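Local coordinates for Ras-related protein Rab-21 (Homo sapiens, PDB 1Z0I), which belongs to the Rab branch of the Ras family of small G proteins and holds guanosine-5'-diphosphate in this structure, at residues Val10-Gly15 with Pro73-Asp78. Residues are numbered along the deposited sequence; the frame is centred on the assembly and turned at random.
Sequences VLLGEG and PIYYRD. With GDP (guanosine-5'-diphosphate), chain C.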
loop_
_atom_site.group_PDB
_atom_site.type_symbol
_atom_site.label_atom_id
_atom_site.label_comp_id
_atom_site.label_asym_id
_atom_site.label_seq_id
_atom_site.Cartn_x
_atom_site.Cartn_y
_atom_site.Cartn_z
ATOM N N VAL A 10 3.620 -4.639 -4.671
ATOM C CA VAL A 10 3.658 -5.449 -3.442
ATOM C C VAL A 10 3.205 -4.671 -2.204
ATOM O O VAL A 10 3.505 -3.477 -2.062
ATOM C CB VAL A 10 5.066 -6.061 -3.140
ATOM C CG1 VAL A 10 5.373 -7.218 -4.078
ATOM C CG2 VAL A 10 6.158 -5.005 -3.179
ATOM N N LEU A 11 2.495 -5.372 -1.319
ATOM C CA LEU A 11 2.036 -4.821 -0.055
ATOM C C LEU A 11 2.914 -5.323 1.088
ATOM O O LEU A 11 3.207 -6.520 1.186
ATOM C CB LEU A 11 0.552 -5.174 0.189
ATOM C CG LEU A 11 -0.489 -4.114 -0.182
ATOM C CD1 LEU A 11 -0.657 -3.931 -1.704
ATOM C CD2 LEU A 11 -1.787 -4.483 0.423
ATOM N N LEU A 12 3.323 -4.402 1.954
ATOM C CA LEU A 12 4.267 -4.704 3.026
ATOM C C LEU A 12 3.838 -4.028 4.318
ATOM O O LEU A 12 3.065 -3.068 4.298
ATOM C CB LEU A 12 5.683 -4.240 2.625
ATOM C CG LEU A 12 6.258 -4.697 1.263
ATOM C CD1 LEU A 12 7.543 -3.946 0.871
ATOM C CD2 LEU A 12 6.491 -6.200 1.216
ATOM N N GLY A 13 4.356 -4.516 5.442
ATOM C CA GLY A 13 4.014 -3.975 6.753
ATOM C C GLY A 13 3.664 -5.054 7.753
ATOM O O GLY A 13 3.519 -6.209 7.389
ATOM N N GLU A 14 3.508 -4.671 9.013
ATOM C CA GLU A 14 3.186 -5.636 10.078
ATOM C C GLU A 14 1.783 -6.225 9.911
ATOM O O GLU A 14 0.916 -5.604 9.279
ATOM C CB GLU A 14 3.329 -5.003 11.477
ATOM C CG GLU A 14 4.710 -4.483 11.772
ATOM C CD GLU A 14 5.779 -5.549 11.624
ATOM O OE1 GLU A 14 5.783 -6.509 12.441
ATOM O OE2 GLU A 14 6.612 -5.430 10.694
ATOM N N GLY A 15 1.578 -7.410 10.489
ATOM C CA GLY A 15 0.252 -8.037 10.545
ATOM C C GLY A 15 -0.770 -7.216 11.325
ATOM O O GLY A 15 -0.420 -6.520 12.291
ATOM N N PRO A 73 12.487 -14.113 -2.546
ATOM C CA PRO A 73 12.692 -13.258 -3.722
ATOM C C PRO A 73 11.553 -13.347 -4.750
ATOM O O PRO A 73 11.285 -12.370 -5.444
ATOM C CB PRO A 73 14.009 -13.783 -4.316
ATOM C CG PRO A 73 14.715 -14.414 -3.159
ATOM C CD PRO A 73 13.605 -15.051 -2.353
ATOM N N ILE A 74 10.895 -14.506 -4.824
ATOM C CA ILE A 74 9.704 -14.713 -5.648
ATOM C C ILE A 74 8.641 -13.612 -5.437
ATOM O O ILE A 74 8.036 -13.136 -6.412
ATOM C CB ILE A 74 9.108 -16.145 -5.426
ATOM C CG1 ILE A 74 8.321 -16.639 -6.643
ATOM C CG2 ILE A 74 8.264 -16.227 -4.154
ATOM C CD1 ILE A 74 8.311 -18.204 -6.768
ATOM N N TYR A 75 8.451 -13.190 -4.185
ATOM C CA TYR A 75 7.491 -12.124 -3.845
ATOM C C TYR A 75 7.923 -10.744 -4.358
ATOM O O TYR A 75 7.172 -10.083 -5.088
ATOM C CB TYR A 75 7.251 -12.082 -2.335
ATOM C CG TYR A 75 6.104 -11.196 -1.890
ATOM C CD1 TYR A 75 4.774 -11.616 -2.020
ATOM C CD2 TYR A 75 6.352 -9.951 -1.307
ATOM C CE1 TYR A 75 3.710 -10.805 -1.582
ATOM C CE2 TYR A 75 5.307 -9.137 -0.873
ATOM C CZ TYR A 75 3.989 -9.571 -1.008
ATOM O OH TYR A 75 2.968 -8.757 -0.587
ATOM N N TYR A 76 9.134 -10.332 -3.978
ATOM C CA TYR A 76 9.721 -9.050 -4.404
ATOM C C TYR A 76 9.970 -8.932 -5.911
ATOM O O TYR A 76 9.796 -7.853 -6.496
ATOM C CB TYR A 76 11.037 -8.789 -3.647
ATOM C CG TYR A 76 10.852 -8.457 -2.169
ATOM C CD1 TYR A 76 10.837 -9.462 -1.206
ATOM C CD2 TYR A 76 10.693 -7.133 -1.746
ATOM C CE1 TYR A 76 10.662 -9.160 0.140
ATOM C CE2 TYR A 76 10.519 -6.821 -0.407
ATOM C CZ TYR A 76 10.502 -7.837 0.532
ATOM O OH TYR A 76 10.321 -7.531 1.864
ATOM N N ARG A 77 10.374 -10.042 -6.528
ATOM C CA ARG A 77 10.812 -10.093 -7.932
ATOM C C ARG A 77 9.924 -9.308 -8.917
ATOM O O ARG A 77 8.711 -9.534 -8.978
ATOM C CB ARG A 77 10.900 -11.564 -8.370
ATOM C CG ARG A 77 11.545 -11.828 -9.723
ATOM C CD ARG A 77 11.448 -13.322 -10.095
ATOM N NE ARG A 77 12.068 -14.165 -9.076
ATOM C CZ ARG A 77 11.817 -15.462 -8.901
ATOM N NH1 ARG A 77 10.936 -16.084 -9.674
ATOM N NH2 ARG A 77 12.442 -16.130 -7.924
ATOM N N ASP A 78 10.554 -8.402 -9.675
ATOM C CA ASP A 78 9.942 -7.651 -10.807
ATOM C C ASP A 78 8.901 -6.588 -10.402
ATOM O O ASP A 78 8.061 -6.193 -11.212
ATOM C CB ASP A 78 9.336 -8.590 -11.869
ATOM C CG ASP A 78 10.291 -9.680 -12.322
ATOM O OD1 ASP A 78 11.418 -9.362 -12.747
ATOM O OD2 ASP A 78 9.903 -10.869 -12.263
HETATM P PB GDP C . -3.280 -7.497 7.390
HETATM O O1B GDP C . -2.729 -8.501 8.386
HETATM O O2B GDP C . -2.243 -6.428 7.211
HETATM O O3B GDP C . -3.579 -8.175 6.070
HETATM O O3A GDP C . -4.644 -6.872 8.028
HETATM P PA GDP C . -6.153 -7.350 7.688
HETATM O O1A GDP C . -6.626 -6.870 6.313
HETATM O O2A GDP C . -6.396 -8.814 7.784
HETATM O "O5'" GDP C . -7.035 -6.581 8.778
HETATM C "C5'" GDP C . -6.933 -6.792 10.177
HETATM C "C4'" GDP C . -8.245 -6.346 10.847
HETATM O "O4'" GDP C . -8.434 -4.924 10.837
HETATM C "C3'" GDP C . -9.472 -6.927 10.180
HETATM O "O3'" GDP C . -10.430 -7.080 11.210
HETATM C "C2'" GDP C . -9.994 -5.829 9.295
HETATM O "O2'" GDP C . -11.400 -5.997 9.026
HETATM C "C1'" GDP C . -9.651 -4.604 10.133
HETATM N N9 GDP C . -9.480 -3.387 9.305
HETATM C C8 GDP C . -8.791 -3.301 8.154
HETATM N N7 GDP C . -8.840 -2.047 7.639
HETATM C C5 GDP C . -9.553 -1.296 8.486
HETATM C C6 GDP C . -9.972 0.119 8.526
HETATM O O6 GDP C . -9.645 0.914 7.615
HETATM N N1 GDP C . -10.709 0.513 9.576
HETATM C C2 GDP C . -11.091 -0.335 10.570
HETATM N N2 GDP C . -11.850 0.176 11.572
HETATM N N3 GDP C . -10.747 -1.659 10.598
HETATM C C4 GDP C . -9.982 -2.178 9.593
#
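Tyr-75 reaches across to the strand with its phenol, and its OH donates a hydrogen bond to Leu-11 O at 2.9 Å. The hydroxyl lies in the carbonyl plane and meets a lone pair, at a C=O...O angle of 133°. CG of Tyr-75 stands anti to the backbone N (chi1 -170°), and from there the ring extends across to the strand, its hydroxyl ending at Leu-11. Val-10 covers one face of this ring. Val-10 CG1 makes a CH-pi contact with the Tyr-75 ring, 4.1 Å from its centroid and displaced toward CE2. Leu-12 CD2 comes in at the ring edge, 3.8 Å from Tyr-75 CE2. Strand 5-12 is central in the sheet of this Ras-like fold and runs into a probable P-loop, where Gly-15 lies beside the GDP. Residues 73-78 belong to the loop before strand 81-87. Leu-12 also reaches the second tyrosine: its CD1 is 4.3 Å from Tyr-76 CE2, at an oblique angle to the ring. The Tyr-76 hydroxyl is hydrogen-bonded to Glu-103 of helix 97-107, which also touches Leu-12 through Trp-100 and Leu-104. Lys-8 NZ is hydrogen-bonded to the backbone O atoms of Tyr-75 and Arg-77.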